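Side-chain contacts in beta-N-acetylglucosaminidase-like protein Glycoside hydrolase family 20 (Flavobacterium johnsoniae, PDB 6YHH), which probably removes terminal N-acetylglucosamine residues from chitin-derived oligosaccharides, as a family 20 beta-N-acetylhexosaminidase: residues G35-D38 with S39-G43; G112-H115 with G116-T119; D161-K164 with R165-A169; E453-T456 with P457-D461. All blocks are in the same frame, centred on the assembly; numbering follows the deposited sequence.

Contact 1. Residues G35-D38 with S39-G43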
loop_
_atom_site.group_PDB
_atom_site.type_symbol
_atom_site.label_atom_id
_atom_site.label_comp_id
_atom_site.label_asym_id
_atom_site.label_seq_id
_atom_site.Cartn_x
_atom_site.Cartn_y
_atom_site.Cartn_z
ATOM N N GLY A 35 14.899 32.798 -7.146
ATOM C CA GLY A 35 16.156 32.702 -6.487
ATOM C C GLY A 35 17.065 31.679 -7.092
ATOM O O GLY A 35 17.200 31.534 -8.343
ATOM N N ASN A 36 17.764 30.966 -6.232
ATOM C CA ASN A 36 18.757 29.984 -6.704
ATOM C C ASN A 36 18.669 28.713 -5.841
ATOM O O ASN A 36 19.617 28.296 -5.243
ATOM C CB ASN A 36 20.192 30.522 -6.719
ATOM C CG ASN A 36 21.191 29.553 -7.299
ATOM O OD1 ASN A 36 20.884 28.781 -8.171
ATOM N ND2 ASN A 36 22.404 29.557 -6.758
ATOM N N PRO A 37 17.490 28.098 -5.863
ATOM C CA PRO A 37 17.390 26.744 -5.198
ATOM C C PRO A 37 18.063 25.611 -5.955
ATOM O O PRO A 37 18.286 25.692 -7.191
ATOM C CB PRO A 37 15.899 26.472 -5.271
ATOM C CG PRO A 37 15.464 27.161 -6.536
ATOM C CD PRO A 37 16.259 28.468 -6.577
ATOM N N ASP A 38 18.339 24.535 -5.234
ATOM C CA ASP A 38 18.663 23.267 -5.833
ATOM C C ASP A 38 17.446 22.774 -6.563
ATOM O O ASP A 38 16.322 23.085 -6.162
ATOM C CB ASP A 38 19.144 22.230 -4.761
ATOM C CG ASP A 38 19.525 20.932 -5.352
ATOM O OD1 ASP A 38 20.722 20.724 -5.722
ATOM O OD2 ASP A 38 18.610 20.033 -5.494
ATOM N N SER A 39 17.636 22.000 -7.644
ATOM C CA SER A 39 16.502 21.479 -8.422
ATOM C C SER A 39 15.523 20.583 -7.667
ATOM O O SER A 39 14.394 20.382 -8.111
ATOM C CB SER A 39 17.013 20.708 -9.652
ATOM O OG SER A 39 17.860 19.630 -9.286
ATOM N N ARG A 40 15.888 20.092 -6.484
ATOM C CA ARG A 40 14.911 19.323 -5.670
ATOM C C ARG A 40 13.703 20.124 -5.302
ATOM O O ARG A 40 12.632 19.600 -4.981
ATOM C CB ARG A 40 15.591 18.791 -4.406
ATOM C CG ARG A 40 15.958 19.828 -3.338
ATOM C CD ARG A 40 16.545 19.250 -2.031
ATOM N NE ARG A 40 17.771 18.474 -2.278
ATOM C CZ ARG A 40 18.995 18.963 -2.363
ATOM N NH1 ARG A 40 19.188 20.281 -2.150
ATOM N NH2 ARG A 40 19.994 18.186 -2.704
ATOM N N ILE A 41 13.807 21.457 -5.443
ATOM C CA ILE A 41 12.645 22.274 -5.119
ATOM C C ILE A 41 11.464 21.977 -6.070
ATOM O O ILE A 41 10.288 22.140 -5.669
ATOM C CB ILE A 41 13.015 23.810 -5.112
ATOM C CG1 ILE A 41 11.918 24.675 -4.547
ATOM C CG2 ILE A 41 13.259 24.256 -6.554
ATOM C CD1 ILE A 41 11.572 24.469 -3.082
ATOM N N PHE A 42 11.731 21.586 -7.314
ATOM C CA PHE A 42 10.657 21.463 -8.333
ATOM C C PHE A 42 9.669 20.329 -8.018
ATOM O O PHE A 42 8.478 20.524 -7.987
ATOM C CB PHE A 42 11.234 21.374 -9.740
ATOM C CG PHE A 42 12.032 22.619 -10.109
ATOM C CD1 PHE A 42 11.450 23.881 -10.049
ATOM C CD2 PHE A 42 13.373 22.493 -10.411
ATOM C CE1 PHE A 42 12.216 25.033 -10.368
ATOM C CE2 PHE A 42 14.126 23.628 -10.738
ATOM C CZ PHE A 42 13.546 24.858 -10.687
ATOM N N GLY A 43 10.226 19.176 -7.706
ATOM C CA GLY A 43 9.338 18.047 -7.360
ATOM C C GLY A 43 8.639 18.377 -6.053
ATOM O O GLY A 43 7.449 17.996 -5.869
HETATM O O HOH W 1 20.301 21.785 -8.763
#
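D38 and R40 lay their charged groups flat on one another at the turn where strand 31-35 hands over to helix 40-56, in the non-catalytic N-terminal domain of the family 20 fold. D38 makes an Asx turn here, its side-chain oxygen OD2 taking the capping bond from R40 N. The carboxylate and guanidinium planes are only 10° apart, and D38 OD2 sits 3.3 Å above the plane of the R40 guanidinium, over its centre. This is a stacked ion pair: OD2 lies 3.4 Å from R40 NH1, but no N-H points at it, so the attraction is purely between charges. R40 directs its N-H groups to other partners, D221 through NH2 and D110 and G84 O through NH1. A bend at chi3 (59°) folds its chain back to place the guanidinium over the acid.

The capping bond from R40 N to OD2 is 2.9 Å long and nearly straight at 165°. The donor arrives on the anti side of the carboxylate, tilted from its plane. OD1 accepts a weak bond from a water that itself accepts from S39 N at 2.9 Å.

On the apolar side, P37 and I41 cross obliquely, with the ring carbon P37 CG 3.6 Å from I41 CG2. That methyl also covers one face of the F42 ring, while I41 leans on A113 of helix 110-123. The turn is closed by I41 N, which donates to D38 O across 3.1 Å from above the carbonyl plane, and I41 CG2 lies 3.3 Å from the same D38 O.

Contact 2. Residues G112-H115 with G116-T119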
loop_
_atom_site.group_PDB
_atom_site.type_symbol
_atom_site.label_atom_id
_atom_site.label_comp_id
_atom_site.label_asym_id
_atom_site.label_seq_id
_atom_site.Cartn_x
_atom_site.Cartn_y
_atom_site.Cartn_z
ATOM N N GLY A 112 15.025 24.656 3.633
ATOM C CA GLY A 112 14.048 25.398 4.396
ATOM C C GLY A 112 12.729 25.603 3.686
ATOM O O GLY A 112 11.661 25.529 4.287
ATOM N N ALA A 113 12.764 25.851 2.385
ATOM C CA ALA A 113 11.500 26.005 1.646
ATOM C C ALA A 113 10.659 24.726 1.628
ATOM O O ALA A 113 9.459 24.796 1.750
ATOM C CB ALA A 113 11.726 26.485 0.254
ATOM N N LEU A 114 11.322 23.577 1.459
ATOM C CA LEU A 114 10.610 22.292 1.534
ATOM C C LEU A 114 9.911 22.144 2.883
ATOM O O LEU A 114 8.788 21.711 2.976
ATOM C CB LEU A 114 11.530 21.122 1.281
ATOM C CG LEU A 114 12.020 21.005 -0.144
ATOM C CD1 LEU A 114 13.000 19.882 -0.254
ATOM C CD2 LEU A 114 10.891 20.835 -1.140
ATOM N N HIS A 115 10.586 22.525 3.954
ATOM C CA HIS A 115 9.984 22.487 5.258
ATOM C C HIS A 115 8.791 23.426 5.329
ATOM O O HIS A 115 7.715 23.137 5.917
ATOM C CB HIS A 115 11.004 22.874 6.378
ATOM C CG HIS A 115 12.166 21.939 6.542
ATOM N ND1 HIS A 115 12.080 20.551 6.385
ATOM C CD2 HIS A 115 13.445 22.194 6.889
ATOM C CE1 HIS A 115 13.265 20.010 6.625
ATOM N NE2 HIS A 115 14.106 20.995 6.960
ATOM N N GLY A 116 8.965 24.628 4.783
ATOM C CA GLY A 116 7.873 25.592 4.860
ATOM C C GLY A 116 6.641 25.169 4.151
ATOM O O GLY A 116 5.528 25.536 4.559
ATOM N N LEU A 117 6.802 24.398 3.055
ATOM C CA LEU A 117 5.631 23.879 2.395
ATOM C C LEU A 117 4.816 22.933 3.308
ATOM O O LEU A 117 3.588 22.915 3.283
ATOM C CB LEU A 117 6.037 23.136 1.131
ATOM C CG LEU A 117 6.631 23.974 -0.021
ATOM C CD1 LEU A 117 7.159 22.989 -1.067
ATOM C CD2 LEU A 117 5.604 24.961 -0.490
ATOM N N GLU A 118 5.519 22.189 4.169
ATOM C CA GLU A 118 4.839 21.304 5.133
ATOM C C GLU A 118 4.096 22.090 6.172
ATOM O O GLU A 118 2.989 21.763 6.531
ATOM C CB GLU A 118 5.802 20.354 5.804
ATOM C CG GLU A 118 6.509 19.435 4.800
ATOM C CD GLU A 118 5.578 18.465 4.068
ATOM O OE1 GLU A 118 4.412 18.247 4.502
ATOM O OE2 GLU A 118 6.108 17.860 3.079
ATOM N N THR A 119 4.690 23.176 6.648
ATOM C CA THR A 119 3.996 24.036 7.590
ATOM C C THR A 119 2.759 24.629 6.961
ATOM O O THR A 119 1.693 24.741 7.626
ATOM C CB THR A 119 4.932 25.148 8.117
ATOM O OG1 THR A 119 6.103 24.549 8.604
ATOM C CG2 THR A 119 4.276 25.945 9.201
HETATM O O HOH W 2 7.786 19.393 1.506
#
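E118 folds back over the preceding turn toward L114 and H115, on the alpha-helix 110-123 that packs against the sheet of the N-terminal domain. Its CB lies 3.4 Å from H115 O. From there CG is set anti to the carbonyl carbon and approaches L114 O at 3.7 Å, and a bend at chi2 (-65°) turns the chain so that its carboxylate stands beside helix 40-56. At the tip OE1 forms a salt bridge with R51 of that neighbouring helix, and OE2 accepts from a water at 2.8 Å. The same water donates its other hydrogen to L114 O, bridging side chain and backbone within the helix. L114 O and E118 N stand 3.5 Å apart, and E118 N gives only a weak bond to H115 O.

On the side facing the sheet, L117 CG lies 3.4 Å from A113 O, and CD1 comes to 4.3 Å from L114 CD2, a loose apolar touch. L117 and A113 also pack on I78 and I105 of the sheet, while L117 reaches V45 and F48 of helix 40-56. H115 points its imidazole the other way, where NE2 bonds to E92 and the ring meets W476 edge-to-face, a link toward helix 467-476.

The backbone is regular at both ends of this stretch. G116 N donates to G112 O, and H115 O lies in line to receive T119 N at 3.1 Å, with the donor in the carbonyl plane and an N-H...O angle of 159°.

Contact 3. Residues D161-K164 with R165-A169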
loop_
_atom_site.group_PDB
_atom_site.type_symbol
_atom_site.label_atom_id
_atom_site.label_comp_id
_atom_site.label_asym_id
_atom_site.label_seq_id
_atom_site.Cartn_x
_atom_site.Cartn_y
_atom_site.Cartn_z
ATOM N N ASP A 161 8.386 0.091 -1.537
ATOM C CA ASP A 161 7.238 0.975 -1.302
ATOM C C ASP A 161 7.151 1.492 0.144
ATOM O O ASP A 161 6.717 2.622 0.399
ATOM C CB ASP A 161 5.895 0.355 -1.729
ATOM C CG ASP A 161 5.563 -0.935 -0.996
ATOM O OD1 ASP A 161 6.324 -1.835 -1.033
ATOM O OD2 ASP A 161 4.466 -1.002 -0.444
ATOM N N VAL A 162 7.504 0.619 1.092
ATOM C CA VAL A 162 7.478 1.021 2.497
ATOM C C VAL A 162 8.504 2.102 2.741
ATOM O O VAL A 162 8.224 3.123 3.413
ATOM C CB VAL A 162 7.820 -0.156 3.420
ATOM C CG1 VAL A 162 7.839 0.283 4.876
ATOM C CG2 VAL A 162 6.779 -1.312 3.274
ATOM N N VAL A 163 9.700 1.936 2.180
ATOM C CA VAL A 163 10.794 2.884 2.393
ATOM C C VAL A 163 10.395 4.241 1.797
ATOM O O VAL A 163 10.537 5.295 2.460
ATOM C CB VAL A 163 12.084 2.348 1.736
ATOM C CG1 VAL A 163 13.182 3.411 1.781
ATOM C CG2 VAL A 163 12.532 1.059 2.405
ATOM N N LYS A 164 9.871 4.242 0.567
ATOM C CA LYS A 164 9.507 5.470 -0.097
ATOM C C LYS A 164 8.441 6.251 0.678
ATOM O O LYS A 164 8.599 7.460 0.916
ATOM C CB LYS A 164 9.059 5.253 -1.537
ATOM C CG LYS A 164 10.175 4.891 -2.496
ATOM C CD LYS A 164 9.650 4.689 -3.884
ATOM C CE LYS A 164 10.747 4.526 -4.887
ATOM N NZ LYS A 164 10.266 4.522 -6.328
ATOM N N ARG A 165 7.359 5.597 1.094
ATOM C CA ARG A 165 6.316 6.390 1.742
ATOM C C ARG A 165 6.812 6.895 3.077
ATOM O O ARG A 165 6.343 7.971 3.596
ATOM C CB ARG A 165 4.999 5.663 1.890
ATOM C CG ARG A 165 4.990 4.409 2.745
ATOM C CD ARG A 165 3.641 3.731 2.750
ATOM N NE ARG A 165 3.580 2.577 3.619
ATOM C CZ ARG A 165 3.635 1.293 3.227
ATOM N NH1 ARG A 165 3.612 0.325 4.099
ATOM N NH2 ARG A 165 3.738 0.994 1.924
ATOM N N ASN A 166 7.634 6.119 3.759
ATOM C CA ASN A 166 8.165 6.607 5.035
ATOM C C ASN A 166 9.112 7.819 4.848
ATOM O O ASN A 166 9.148 8.667 5.703
ATOM C CB ASN A 166 8.756 5.448 5.820
ATOM C CG ASN A 166 7.666 4.706 6.568
ATOM O OD1 ASN A 166 6.995 3.738 6.036
ATOM N ND2 ASN A 166 7.417 5.164 7.747
ATOM N N LEU A 167 9.858 7.863 3.758
ATOM C CA LEU A 167 10.645 9.032 3.445
ATOM C C LEU A 167 9.701 10.215 3.254
ATOM O O LEU A 167 9.990 11.332 3.743
ATOM C CB LEU A 167 11.489 8.794 2.173
ATOM C CG LEU A 167 12.676 7.896 2.445
ATOM C CD1 LEU A 167 13.331 7.371 1.129
ATOM C CD2 LEU A 167 13.709 8.539 3.356
ATOM N N ASP A 168 8.544 10.034 2.584
ATOM C CA ASP A 168 7.582 11.153 2.492
ATOM C C ASP A 168 7.104 11.582 3.874
ATOM O O ASP A 168 6.943 12.794 4.114
ATOM C CB ASP A 168 6.398 10.772 1.611
ATOM C CG ASP A 168 6.787 10.687 0.124
ATOM O OD1 ASP A 168 7.250 11.738 -0.392
ATOM O OD2 ASP A 168 6.602 9.657 -0.476
ATOM N N ALA A 169 6.845 10.620 4.756
ATOM C CA ALA A 169 6.338 10.949 6.086
ATOM C C ALA A 169 7.427 11.759 6.872
ATOM O O ALA A 169 7.115 12.694 7.662
ATOM C CB ALA A 169 5.923 9.732 6.864
#
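R165 CG lies between its backbone N and carbonyl carbon (chi1 62°), as does D161 CG (chi1 60°), and with the arginine chain extended from CG to NE, R165 runs back along its helix to the D161 carboxylate. The two residues are four apart on helix 160-172, the helix of the beta-alpha-beta unit that joins strands 146-152 and 177-184 in the TIM barrel of the catalytic domain. D161 OD2 comes to the edge of the guanidinium, in its plane, and forms a salt bridge with R165 NH2 at 3.2 Å. The hydrogen bond within it is weak, with an N-H...O angle of 132°, and the carboxylate plane is turned well away from the guanidinium. V162 supports the arginine from one face, with its CA 3.8 Å above the guanidinium plane and CG2 3.7 Å from NH1. The stronger partner of R165 is D461, reached through NE.

D161 also packs on D161 of the second subunit, which puts this end of the helix at the dimer contact. On the barrel-facing side, V163 and L167 lie side by side, both touching F178 and I216. Their side chains come closest at V163 CG1 and L167 CD1, 4.0 Å apart.

Contact 4. Residues E453-T456 with P457-D461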
loop_
_atom_site.group_PDB
_atom_site.type_symbol
_atom_site.label_atom_id
_atom_site.label_comp_id
_atom_site.label_asym_id
_atom_site.label_seq_id
_atom_site.Cartn_x
_atom_site.Cartn_y
_atom_site.Cartn_z
ATOM N N GLU A 453 11.456 -6.967 14.475
ATOM C CA GLU A 453 11.102 -8.312 14.917
ATOM C C GLU A 453 9.621 -8.582 14.815
ATOM O O GLU A 453 9.210 -9.702 14.403
ATOM C CB GLU A 453 11.486 -8.564 16.339
ATOM C CG GLU A 453 12.990 -8.612 16.640
ATOM C CD GLU A 453 13.700 -7.342 16.919
ATOM O OE1 GLU A 453 13.199 -6.247 16.528
ATOM O OE2 GLU A 453 14.762 -7.456 17.616
ATOM N N LEU A 454 8.793 -7.589 15.235
ATOM C CA LEU A 454 7.399 -7.759 15.366
ATOM C C LEU A 454 6.557 -6.820 14.473
ATOM O O LEU A 454 5.439 -6.468 14.843
ATOM C CB LEU A 454 6.957 -7.590 16.835
ATOM C CG LEU A 454 7.700 -8.475 17.856
ATOM C CD1 LEU A 454 7.319 -8.160 19.341
ATOM C CD2 LEU A 454 7.540 -9.992 17.532
ATOM N N ALA A 455 7.122 -6.417 13.354
ATOM C CA ALA A 455 6.416 -5.560 12.385
ATOM C C ALA A 455 6.691 -6.034 10.981
ATOM O O ALA A 455 7.810 -5.985 10.510
ATOM C CB ALA A 455 6.805 -4.140 12.560
ATOM N N THR A 456 5.628 -6.356 10.286
ATOM C CA THR A 456 5.693 -6.727 8.859
ATOM C C THR A 456 5.556 -5.482 8.042
ATOM O O THR A 456 5.239 -4.425 8.568
ATOM C CB THR A 456 4.514 -7.643 8.534
ATOM O OG1 THR A 456 3.300 -6.939 8.888
ATOM C CG2 THR A 456 4.607 -8.963 9.337
ATOM N N PRO A 457 5.725 -5.599 6.734
ATOM C CA PRO A 457 5.406 -4.407 5.899
ATOM C C PRO A 457 4.000 -3.920 6.070
ATOM O O PRO A 457 3.744 -2.730 5.863
ATOM C CB PRO A 457 5.588 -4.934 4.472
ATOM C CG PRO A 457 6.624 -5.979 4.675
ATOM C CD PRO A 457 6.361 -6.677 5.953
ATOM N N GLU A 458 3.096 -4.820 6.441
ATOM C CA GLU A 458 1.688 -4.442 6.698
ATOM C C GLU A 458 1.500 -3.644 7.952
ATOM O O GLU A 458 0.686 -2.694 8.028
ATOM C CB GLU A 458 0.758 -5.672 6.651
ATOM C CG GLU A 458 0.759 -6.335 5.248
ATOM C CD GLU A 458 1.931 -7.191 4.896
ATOM O OE1 GLU A 458 2.658 -7.686 5.775
ATOM O OE2 GLU A 458 2.207 -7.160 3.645
ATOM N N THR A 459 2.186 -4.012 9.016
ATOM C CA THR A 459 1.973 -3.365 10.291
ATOM C C THR A 459 3.031 -2.269 10.652
ATOM O O THR A 459 2.825 -1.553 11.623
ATOM C CB THR A 459 1.890 -4.315 11.513
ATOM O OG1 THR A 459 3.120 -5.023 11.657
ATOM C CG2 THR A 459 0.829 -5.337 11.295
ATOM N N PHE A 460 4.073 -2.153 9.837
ATOM C CA PHE A 460 5.193 -1.217 10.030
ATOM C C PHE A 460 4.708 0.207 10.340
ATOM O O PHE A 460 5.020 0.784 11.395
ATOM C CB PHE A 460 6.055 -1.159 8.773
ATOM C CG PHE A 460 7.287 -0.333 8.947
ATOM C CD1 PHE A 460 8.430 -0.914 9.465
ATOM C CD2 PHE A 460 7.346 0.994 8.550
ATOM C CE1 PHE A 460 9.581 -0.216 9.698
ATOM C CE2 PHE A 460 8.482 1.739 8.748
ATOM C CZ PHE A 460 9.636 1.142 9.282
ATOM N N ASP A 461 3.860 0.755 9.470
ATOM C CA ASP A 461 3.425 2.147 9.663
ATOM C C ASP A 461 2.587 2.348 10.963
ATOM O O ASP A 461 2.748 3.408 11.629
ATOM C CB ASP A 461 2.632 2.650 8.476
ATOM C CG ASP A 461 3.416 2.756 7.213
ATOM O OD1 ASP A 461 4.620 2.681 7.265
ATOM O OD2 ASP A 461 2.735 2.955 6.136
HETATM O O HOH W 3 2.758 -6.236 14.096
#
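T456 and T459 exchange hydrogen bonds between side chain and backbone, and A455 packs beside them. T456 OG1 accepts from T459 N at 3.1 Å and, weakly, from E458 N. In return T459 OG1 accepts from T456 N at 3.2 Å (N-H...O angle 145°). T456 OG1 stands between its backbone N and carbonyl carbon (chi1 57°), which faces it toward the amides of E458 and T459. The T456 carbonyl is held too: F460 N donates to T456 O at 2.9 Å, nearly along the C=O axis.

Side chain and carbonyl of one threonine gripping the following amides make an ST motif, here where the loop after strand 443-450, the strand beside 146-152 in the TIM barrel, leads into helix 460-464. The T459 hydroxyl spends its proton on a water 2.7 Å from OG1, and that water donates to L454 O, so the water bridges the T459 hydroxyl to the L454 carbonyl of the loop.

The A455 methyl packs against the turn, CB lying 3.9 Å from T459 OG1 and 4.2 Å from F460 CA, and it rests on M450 of the strand. F460 also packs on M450 and on V162 of helix 160-172, its CB 3.4 Å from T456 O.

How the contacts relate
From the N terminus, the four contacts follow in series, each a local turn or helix segment; none nests in or crosses another. Contact 1 closes the turn between strand 31-35 and helix 40-56, and contact 2 lies on helix 110-123, which runs against that helix: R40 CD packs on L114 CD1 at 4.0 Å. Contacts 3 and 4 belong to the catalytic barrel. Contact 3 is on the helix after strand 146-152, contact 4 in the turn after strand 443-450, and the arginine-aspartate bridge between them ties helix 160-172 to helix 460-464, which follow these adjacent strands. Between the two pairs, contacts 2 and 3 come within about 5 Å at their nearest atoms without touching.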